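Local coordinates for putative exported protein (Bordetella pertussis Tohama I, PDB 2PFZ) that binds pyroglutamic acid as an extracytoplasmic solute receptor and probably hands it to a tripartite ATP-independent periplasmic (TRAP) transporter, at residues D73-L78 with Q292-A297; F101-L106 with M111-S116; K215-L220 with A227-G232. All coordinates share one frame; numbering follows the deposited sequence.

Interaction 1 (D73-L78 with Q292-A297); sequences DPVYEL and QAMIDA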
loop_
_atom_site.group_PDB
_atom_site.type_symbol
_atom_site.label_atom_id
_atom_site.label_comp_id
_atom_site.label_asym_id
_atom_site.label_seq_id
_atom_site.Cartn_x
_atom_site.Cartn_y
_atom_site.Cartn_z
ATOM N N ASP A 73 2.468 -15.540 -0.008
ATOM C CA ASP A 73 2.718 -15.869 -1.409
ATOM C C ASP A 73 3.523 -14.744 -2.051
ATOM O O ASP A 73 3.193 -13.584 -1.832
ATOM C CB ASP A 73 1.384 -16.025 -2.151
ATOM C CG ASP A 73 1.564 -16.570 -3.560
ATOM O OD1 ASP A 73 1.969 -15.795 -4.442
ATOM O OD2 ASP A 73 1.317 -17.778 -3.768
ATOM N N PRO A 74 4.543 -15.079 -2.878
ATOM C CA PRO A 74 5.369 -14.064 -3.553
ATOM C C PRO A 74 4.586 -13.011 -4.372
ATOM O O PRO A 74 5.070 -11.889 -4.536
ATOM C CB PRO A 74 6.300 -14.890 -4.470
ATOM C CG PRO A 74 6.217 -16.290 -4.012
ATOM C CD PRO A 74 4.984 -16.460 -3.186
ATOM N N VAL A 75 3.379 -13.328 -4.864
ATOM C CA VAL A 75 2.661 -12.356 -5.690
ATOM C C VAL A 75 2.386 -11.075 -4.907
ATOM O O VAL A 75 2.315 -10.014 -5.502
ATOM C CB VAL A 75 1.308 -12.912 -6.258
ATOM C CG1 VAL A 75 0.281 -13.047 -5.152
ATOM C CG2 VAL A 75 0.763 -11.990 -7.401
ATOM N N TYR A 76 2.282 -11.188 -3.582
ATOM C CA TYR A 76 1.947 -10.067 -2.699
ATOM C C TYR A 76 3.119 -9.117 -2.444
ATOM O O TYR A 76 2.906 -7.961 -2.077
ATOM C CB TYR A 76 1.422 -10.590 -1.360
ATOM C CG TYR A 76 0.033 -11.118 -1.498
ATOM C CD1 TYR A 76 -1.029 -10.249 -1.835
ATOM C CD2 TYR A 76 -0.238 -12.475 -1.340
ATOM C CE1 TYR A 76 -2.323 -10.736 -2.003
ATOM C CE2 TYR A 76 -1.550 -12.978 -1.501
ATOM C CZ TYR A 76 -2.575 -12.100 -1.836
ATOM O OH TYR A 76 -3.879 -12.551 -2.003
ATOM N N GLU A 77 4.333 -9.618 -2.660
ATOM C CA GLU A 77 5.575 -8.886 -2.348
ATOM C C GLU A 77 5.984 -7.890 -3.427
ATOM O O GLU A 77 6.659 -6.888 -3.125
ATOM C CB GLU A 77 6.725 -9.865 -2.071
ATOM C CG GLU A 77 8.048 -9.178 -1.681
ATOM C CD GLU A 77 9.154 -10.134 -1.273
ATOM O OE1 GLU A 77 8.927 -11.358 -1.227
ATOM O OE2 GLU A 77 10.273 -9.646 -0.993
ATOM N N LEU A 78 5.554 -8.151 -4.666
ATOM C CA LEU A 78 6.057 -7.508 -5.871
ATOM C C LEU A 78 6.127 -5.987 -5.830
ATOM O O LEU A 78 7.185 -5.419 -6.115
ATOM C CB LEU A 78 5.291 -8.020 -7.124
ATOM C CG LEU A 78 5.813 -7.519 -8.487
ATOM C CD1 LEU A 78 7.316 -7.826 -8.701
ATOM C CD2 LEU A 78 4.978 -8.119 -9.626
ATOM N N GLN A 292 9.091 -14.961 -12.854
ATOM C CA GLN A 292 9.653 -14.641 -14.160
ATOM C C GLN A 292 8.615 -14.125 -15.150
ATOM O O GLN A 292 8.864 -13.161 -15.846
ATOM C CB GLN A 292 10.383 -15.846 -14.768
ATOM C CG GLN A 292 11.459 -15.473 -15.833
ATOM C CD GLN A 292 12.433 -14.395 -15.347
ATOM O OE1 GLN A 292 13.192 -14.613 -14.404
ATOM N NE2 GLN A 292 12.418 -13.233 -16.003
ATOM N N ALA A 293 7.445 -14.750 -15.206
ATOM C CA ALA A 293 6.406 -14.308 -16.121
ATOM C C ALA A 293 5.975 -12.889 -15.793
ATOM O O ALA A 293 5.805 -12.083 -16.702
ATOM C CB ALA A 293 5.206 -15.249 -16.096
ATOM N N MET A 294 5.803 -12.590 -14.508
ATOM C CA MET A 294 5.379 -11.249 -14.091
ATOM C C MET A 294 6.438 -10.241 -14.484
ATOM O O MET A 294 6.139 -9.206 -15.053
ATOM C CB MET A 294 5.133 -11.197 -12.585
ATOM C CG MET A 294 3.769 -11.789 -12.192
ATOM S SD MET A 294 3.390 -11.712 -10.442
ATOM C CE MET A 294 3.799 -13.392 -9.955
ATOM N N ILE A 295 7.690 -10.560 -14.189
ATOM C CA ILE A 295 8.754 -9.610 -14.460
ATOM C C ILE A 295 8.925 -9.396 -15.975
ATOM O O ILE A 295 9.139 -8.266 -16.419
ATOM C CB ILE A 295 10.053 -9.986 -13.678
ATOM C CG1 ILE A 295 10.669 -8.748 -12.999
ATOM C CG2 ILE A 295 11.001 -10.795 -14.531
ATOM C CD1 ILE A 295 9.820 -8.228 -11.798
ATOM N N ASP A 296 8.785 -10.464 -16.764
ATOM C CA ASP A 296 8.825 -10.337 -18.219
ATOM C C ASP A 296 7.706 -9.458 -18.738
ATOM O O ASP A 296 7.965 -8.553 -19.541
ATOM C CB ASP A 296 8.827 -11.702 -18.928
ATOM C CG ASP A 296 10.129 -12.486 -18.716
ATOM O OD1 ASP A 296 11.134 -11.942 -18.197
ATOM O OD2 ASP A 296 10.164 -13.665 -19.094
ATOM N N ALA A 297 6.473 -9.682 -18.258
ATOM C CA ALA A 297 5.335 -8.847 -18.681
ATOM C C ALA A 297 5.525 -7.392 -18.298
ATOM O O ALA A 297 5.153 -6.500 -19.049
ATOM C CB ALA A 297 4.002 -9.374 -18.120
#
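The sulfur of Met294 is met by Val75 and Leu78, which join an Asx turn and the irregular helical bend after it to the C-terminal helix 289-299 of this DctP-type receptor. The contact between the segments is apolar, buried and small, about 174 Å² in all. Met294 supplies its main piece: with CG anti to its own carbonyl carbon (chi1 -79°) and an extended middle torsion, the side chain reaches out from the helix, then bends at the last torsion. Its SD lies 4.0 Å from Val75 CG2 and also 4.0 Å from Leu78 CD2. The valine meets the methionine at about a right angle, the leucine at a slant. Leu78 has a second branch in use, as its CD1 rests 4.0 Å from Ile295 CD1; the two methyls of one leucine therefore touch successive residues of the helix. Ile295 leaves its backbone at a tangent to the loop, and it is the terminal CD1 that closes the distance.

Each segment also has polar bonds of its own. On the helix, Gln292 NE2 donates to Asp296 OD1 from above the carboxylate plane. In the loop, Tyr76 N bonds Asp73 O at 3.1 Å and Glu77 N bonds Pro74 O at 3.0 Å, giving a turn that brings Val75 and Leu78 round to the methionine.

Helix 266-287 fastens the same loop through a salt bridge from Lys286 to Glu77 and a hydrogen bond from Trp283 NE1 to Pro74 O, while Gln98 NE2 of helix 88-107 holds Val75 O. At the start of the bend, Asp73 OD1 uses its anti lone pair to accept from Val75 N, at 2.9 Å and an almost straight 171°.

Interaction 2 (F101-L106 with M111-S116); sequences FLEKKL and MMLLYS
Leu106 packs against Met111 and Leu113 where helix 88-107 turns back into strand 111-118, the short segments running at 147° to each other with axes 7.2 Å apart. This is the tight side. Leu106 CD1 lies 3.8 Å from Leu113 CB, while its other methyl, CD2, comes 4.1 Å from Met111 CE. One turn earlier, Leu102 CD2 meets Leu113 CD2 at 3.8 Å, the two leucines crossing at about a right angle. Leu113 has CG anti to its backbone N (chi1 176°), which swings that methyl back along the helix to Leu102. The backbone closes the turn as well: Met111 N donates to Leu106 O at 2.9 Å, arriving from above the carbonyl plane.

The solvent side, at Glu103, is looser and wet. This residue is exposed, though its CG packs on Leu113 CB at 4.1 Å. One water donates to Glu103 OE2 and accepts from Leu113 N at 2.7 Å, so the carboxylate serves a strand N-H at one remove. A second water donates to both Glu103 O and Met111 O.

Leu114 and Tyr115 both face Val210 in a classic beta bulge. The helix, folded back roughly antiparallel on its strand, is the second half of a beta-alpha-beta connection from parallel strand 61-65, which skips over strand 207-213 in this periplasmic-binding-protein fold.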
loop_
_atom_site.group_PDB
_atom_site.type_symbol
_atom_site.label_atom_id
_atom_site.label_comp_id
_atom_site.label_asym_id
_atom_site.label_seq_id
_atom_site.Cartn_x
_atom_site.Cartn_y
_atom_site.Cartn_z
ATOM N N PHE A 101 -2.026 -12.648 -12.097
ATOM C CA PHE A 101 -1.536 -13.554 -11.069
ATOM C C PHE A 101 -2.141 -13.286 -9.680
ATOM O O PHE A 101 -2.356 -14.227 -8.918
ATOM C CB PHE A 101 -0.010 -13.533 -11.031
ATOM C CG PHE A 101 0.622 -14.060 -12.291
ATOM C CD1 PHE A 101 0.976 -15.404 -12.395
ATOM C CD2 PHE A 101 0.831 -13.221 -13.388
ATOM C CE1 PHE A 101 1.531 -15.908 -13.573
ATOM C CE2 PHE A 101 1.394 -13.726 -14.572
ATOM C CZ PHE A 101 1.752 -15.070 -14.642
ATOM N N LEU A 102 -2.366 -12.011 -9.356
ATOM C CA LEU A 102 -3.080 -11.611 -8.134
ATOM C C LEU A 102 -4.510 -12.177 -8.141
ATOM O O LEU A 102 -4.972 -12.795 -7.165
ATOM C CB LEU A 102 -3.120 -10.085 -8.038
ATOM C CG LEU A 102 -3.654 -9.398 -6.768
ATOM C CD1 LEU A 102 -3.114 -9.993 -5.480
ATOM C CD2 LEU A 102 -3.336 -7.926 -6.821
ATOM N N GLU A 103 -5.197 -11.967 -9.258
ATOM C CA GLU A 103 -6.557 -12.473 -9.421
ATOM C C GLU A 103 -6.616 -13.985 -9.333
ATOM O O GLU A 103 -7.520 -14.525 -8.713
ATOM C CB GLU A 103 -7.152 -12.013 -10.746
ATOM C CG GLU A 103 -7.375 -10.525 -10.832
ATOM C CD GLU A 103 -8.194 -10.153 -12.023
ATOM O OE1 GLU A 103 -7.607 -9.799 -13.057
ATOM O OE2 GLU A 103 -9.429 -10.248 -11.938
ATOM N N LYS A 104 -5.675 -14.670 -9.982
ATOM C CA LYS A 104 -5.583 -16.126 -9.888
ATOM C C LYS A 104 -5.406 -16.592 -8.433
ATOM O O LYS A 104 -6.172 -17.443 -7.946
ATOM C CB LYS A 104 -4.476 -16.668 -10.806
ATOM C CG LYS A 104 -4.185 -18.169 -10.648
ATOM C CD LYS A 104 -3.088 -18.627 -11.565
ATOM C CE LYS A 104 -2.875 -20.142 -11.541
ATOM N NZ LYS A 104 -1.614 -20.506 -12.304
ATOM N N LYS A 105 -4.425 -16.014 -7.733
ATOM C CA LYS A 105 -4.181 -16.377 -6.339
ATOM C C LYS A 105 -5.402 -16.110 -5.473
ATOM O O LYS A 105 -5.787 -16.955 -4.673
ATOM C CB LYS A 105 -2.948 -15.640 -5.785
ATOM C CG LYS A 105 -2.683 -15.877 -4.284
ATOM C CD LYS A 105 -2.095 -17.268 -4.054
ATOM C CE LYS A 105 -2.045 -17.606 -2.567
ATOM N NZ LYS A 105 -1.619 -19.017 -2.452
ATOM N N LEU A 106 -6.023 -14.945 -5.648
ATOM C CA LEU A 106 -7.208 -14.617 -4.870
ATOM C C LEU A 106 -8.348 -15.588 -5.175
ATOM O O LEU A 106 -9.074 -16.013 -4.259
ATOM C CB LEU A 106 -7.652 -13.177 -5.129
ATOM C CG LEU A 106 -6.854 -12.059 -4.430
ATOM C CD1 LEU A 106 -7.208 -10.725 -5.071
ATOM C CD2 LEU A 106 -7.095 -12.026 -2.920
ATOM N N MET A 111 -11.833 -15.377 -3.467
ATOM C CA MET A 111 -11.960 -13.910 -3.493
ATOM C C MET A 111 -11.769 -13.311 -4.880
ATOM O O MET A 111 -11.133 -13.911 -5.752
ATOM C CB MET A 111 -10.973 -13.251 -2.507
ATOM C CG MET A 111 -11.285 -13.608 -1.069
ATOM S SD MET A 111 -10.113 -12.956 0.097
ATOM C CE MET A 111 -8.833 -14.205 0.024
ATOM N N MET A 112 -12.331 -12.124 -5.062
ATOM C CA MET A 112 -12.133 -11.324 -6.264
ATOM C C MET A 112 -11.372 -10.047 -5.974
ATOM O O MET A 112 -11.521 -9.453 -4.907
ATOM C CB MET A 112 -13.475 -10.927 -6.861
ATOM C CG MET A 112 -14.367 -12.079 -7.071
ATOM S SD MET A 112 -16.041 -11.574 -7.476
ATOM C CE MET A 112 -15.692 -10.202 -8.585
ATOM N N LEU A 113 -10.578 -9.622 -6.949
ATOM C CA LEU A 113 -9.936 -8.301 -6.902
ATOM C C LEU A 113 -10.862 -7.273 -7.521
ATOM O O LEU A 113 -11.135 -7.308 -8.732
ATOM C CB LEU A 113 -8.606 -8.313 -7.646
ATOM C CG LEU A 113 -7.856 -6.974 -7.780
ATOM C CD1 LEU A 113 -7.520 -6.371 -6.411
ATOM C CD2 LEU A 113 -6.596 -7.164 -8.624
ATOM N N LEU A 114 -11.338 -6.343 -6.716
ATOM C CA LEU A 114 -12.247 -5.333 -7.248
ATOM C C LEU A 114 -11.479 -4.175 -7.875
ATOM O O LEU A 114 -11.721 -3.813 -9.014
ATOM C CB LEU A 114 -13.265 -4.863 -6.196
ATOM C CG LEU A 114 -14.344 -3.917 -6.757
ATOM C CD1 LEU A 114 -15.269 -4.660 -7.726
ATOM C CD2 LEU A 114 -15.146 -3.298 -5.673
ATOM N N TYR A 115 -10.571 -3.581 -7.124
ATOM C CA TYR A 115 -9.679 -2.573 -7.669
ATOM C C TYR A 115 -8.456 -2.422 -6.780
ATOM O O TYR A 115 -8.464 -2.884 -5.650
ATOM C CB TYR A 115 -10.398 -1.262 -7.856
ATOM C CG TYR A 115 -10.738 -0.488 -6.606
ATOM C CD1 TYR A 115 -11.980 -0.650 -5.973
ATOM C CD2 TYR A 115 -9.840 0.461 -6.078
ATOM C CE1 TYR A 115 -12.315 0.102 -4.855
ATOM C CE2 TYR A 115 -10.180 1.231 -4.955
ATOM C CZ TYR A 115 -11.418 1.031 -4.351
ATOM O OH TYR A 115 -11.768 1.774 -3.239
ATOM N N SER A 116 -7.399 -1.820 -7.320
ATOM C CA SER A 116 -6.147 -1.667 -6.579
ATOM C C SER A 116 -5.581 -0.277 -6.856
ATOM O O SER A 116 -5.588 0.165 -8.015
ATOM C CB SER A 116 -5.138 -2.741 -7.007
ATOM O OG SER A 116 -3.919 -2.705 -6.238
HETATM O O HOH W 1 -10.643 -10.890 -9.294
HETATM O O HOH W 2 -9.949 -13.625 -8.244
#

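Interaction 3 (K215-L220 with A227-G232); sequences KAFDAL and ALKKAG
Phe217 and Leu228 bring the two backbones closest, with their CA atoms still 9.0 Å apart, so side chains alone span the gap between the short helix 214-218 and the early part of helix 222-256. The second of these is the very long helix characteristic of DctP-family receptors, and the contact packs it against the helix and turn that come just before it in the chain.

Phe217 is the main piece. Its CG stands anti to the backbone N (chi1 179°), which carries the ring across toward the long helix although the side chain sets out tangentially. Leu228 meets the ring at its edge, near the ring plane: its CD2 is 3.7 Å from Phe217 CD1 and 3.9 Å from Phe217 CE1. The same methyl lies a looser 4.3 Å from Leu220 CD1, so a single leucine branch serves both Phe217 and Leu220. These three side chains are buried, and other side chains pack around them: Trp3 of strand 2-6 touches Leu220 and Leu228, and Phe22 of helix 14-30 also packs on Leu228.

The turn is held by its backbone. Leu220 N donates to Phe217 O at 3.0 Å, and Gln225 NE2 bonds that same oxygen, so one carbonyl takes two donors and ties the turn to helix 222-256. By comparison, the bonds from Ala219 N to Lys215 O and Ala216 O are weak.

Lys229 is exposed, and its chain is extended beyond CG. It crosses the phenylalanine at about a right angle, and its aliphatic part makes the touch: CE sits obliquely to the ring, 4.0 Å from Phe217 CZ.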
loop_
_atom_site.group_PDB
_atom_site.type_symbol
_atom_site.label_atom_id
_atom_site.label_comp_id
_atom_site.label_asym_id
_atom_site.label_seq_id
_atom_site.Cartn_x
_atom_site.Cartn_y
_atom_site.Cartn_z
ATOM N N LYS A 215 -18.553 -15.690 -2.898
ATOM C CA LYS A 215 -19.899 -16.141 -2.476
ATOM C C LYS A 215 -20.831 -14.955 -2.218
ATOM O O LYS A 215 -21.998 -14.978 -2.622
ATOM C CB LYS A 215 -19.807 -17.036 -1.236
ATOM C CG LYS A 215 -19.358 -18.449 -1.529
ATOM C CD LYS A 215 -19.593 -19.317 -0.292
ATOM C CE LYS A 215 -18.784 -20.603 -0.376
ATOM N NZ LYS A 215 -18.885 -21.353 0.915
ATOM N N ALA A 216 -20.309 -13.912 -1.573
ATOM C CA ALA A 216 -21.095 -12.704 -1.299
ATOM C C ALA A 216 -21.473 -11.997 -2.604
ATOM O O ALA A 216 -22.595 -11.487 -2.752
ATOM C CB ALA A 216 -20.327 -11.764 -0.384
ATOM N N PHE A 217 -20.528 -11.949 -3.539
ATOM C CA PHE A 217 -20.744 -11.321 -4.844
ATOM C C PHE A 217 -21.864 -12.056 -5.617
ATOM O O PHE A 217 -22.784 -11.423 -6.182
ATOM C CB PHE A 217 -19.428 -11.359 -5.620
ATOM C CG PHE A 217 -19.514 -10.765 -6.995
ATOM C CD1 PHE A 217 -19.493 -9.386 -7.167
ATOM C CD2 PHE A 217 -19.609 -11.594 -8.114
ATOM C CE1 PHE A 217 -19.594 -8.810 -8.456
ATOM C CE2 PHE A 217 -19.695 -11.050 -9.399
ATOM C CZ PHE A 217 -19.671 -9.646 -9.571
ATOM N N ASP A 218 -21.754 -13.386 -5.613
ATOM C CA ASP A 218 -22.634 -14.305 -6.331
ATOM C C ASP A 218 -24.091 -14.238 -5.889
ATOM O O ASP A 218 -25.012 -14.550 -6.678
ATOM C CB ASP A 218 -22.112 -15.735 -6.170
ATOM C CG ASP A 218 -20.955 -16.043 -7.101
ATOM O OD1 ASP A 218 -20.588 -15.179 -7.921
ATOM O OD2 ASP A 218 -20.402 -17.160 -7.007
ATOM N N ALA A 219 -24.298 -13.849 -4.633
ATOM C CA ALA A 219 -25.634 -13.720 -4.068
ATOM C C ALA A 219 -26.383 -12.503 -4.605
ATOM O O ALA A 219 -27.613 -12.435 -4.499
ATOM C CB ALA A 219 -25.567 -13.675 -2.548
ATOM N N LEU A 220 -25.660 -11.557 -5.198
ATOM C CA LEU A 220 -26.270 -10.334 -5.713
ATOM C C LEU A 220 -26.877 -10.596 -7.081
ATOM O O LEU A 220 -26.414 -11.463 -7.819
ATOM C CB LEU A 220 -25.219 -9.224 -5.892
ATOM C CG LEU A 220 -24.232 -8.826 -4.784
ATOM C CD1 LEU A 220 -23.123 -7.994 -5.428
ATOM C CD2 LEU A 220 -24.885 -8.070 -3.636
ATOM N N ALA A 227 -23.137 -3.032 -11.231
ATOM C CA ALA A 227 -23.027 -1.748 -10.541
ATOM C C ALA A 227 -21.755 -1.706 -9.651
ATOM O O ALA A 227 -21.013 -0.720 -9.650
ATOM C CB ALA A 227 -24.258 -1.509 -9.713
ATOM N N LEU A 228 -21.529 -2.784 -8.907
ATOM C CA LEU A 228 -20.314 -2.943 -8.108
ATOM C C LEU A 228 -19.037 -2.933 -8.952
ATOM O O LEU A 228 -18.097 -2.227 -8.633
ATOM C CB LEU A 228 -20.396 -4.220 -7.281
ATOM C CG LEU A 228 -19.201 -4.498 -6.362
ATOM C CD1 LEU A 228 -19.017 -3.441 -5.252
ATOM C CD2 LEU A 228 -19.337 -5.909 -5.812
ATOM N N LYS A 229 -18.991 -3.709 -10.023
ATOM C CA LYS A 229 -17.809 -3.692 -10.871
ATOM C C LYS A 229 -17.574 -2.299 -11.473
ATOM O O LYS A 229 -16.444 -1.816 -11.502
ATOM C CB LYS A 229 -17.884 -4.765 -11.958
ATOM C CG LYS A 229 -17.596 -6.182 -11.453
ATOM C CD LYS A 229 -17.556 -7.164 -12.607
ATOM C CE LYS A 229 -16.850 -8.467 -12.192
ATOM N NZ LYS A 229 -16.435 -9.316 -13.371
ATOM N N LYS A 230 -18.633 -1.637 -11.924
ATOM C CA LYS A 230 -18.456 -0.288 -12.491
ATOM C C LYS A 230 -18.002 0.710 -11.441
ATOM O O LYS A 230 -17.135 1.569 -11.712
ATOM C CB LYS A 230 -19.721 0.204 -13.202
ATOM C CG LYS A 230 -20.119 -0.719 -14.340
ATOM C CD LYS A 230 -21.540 -0.439 -14.858
ATOM C CE LYS A 230 -21.496 0.241 -16.212
ATOM N NZ LYS A 230 -22.810 0.093 -16.927
ATOM N N ALA A 231 -18.581 0.605 -10.243
ATOM C CA ALA A 231 -18.162 1.484 -9.156
ATOM C C ALA A 231 -16.679 1.212 -8.848
ATOM O O ALA A 231 -15.915 2.145 -8.584
ATOM C CB ALA A 231 -19.011 1.244 -7.930
ATOM N N GLY A 232 -16.296 -0.063 -8.916
ATOM C CA GLY A 232 -14.899 -0.492 -8.709
ATOM C C GLY A 232 -13.937 0.133 -9.709
ATOM O O GLY A 232 -12.887 0.668 -9.314
#

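In the fold
The three contacts form a row with interaction 2 in the middle, its centre about 13 Å from that of interaction 1 and 14 Å from that of interaction 3; the outer two are 27 Å apart. Helix 88-107 joins the first pair: Phe101 packs on Met294, Leu102 and Leu106 on Tyr76, and Lys105 forms a long, weak ion pair with Asp73. Strand 111-118 joins the second, with Met112 on Phe217 and Leu114 on Leu228. In sequence, interaction 1 spans the other two, and interaction 2 closes before interaction 3 opens. The C-terminal helix returns to pack on helix 88-107, which leads into an outer strand of the three-stranded sheet, joining sequence-distant parts in one region of the receptor.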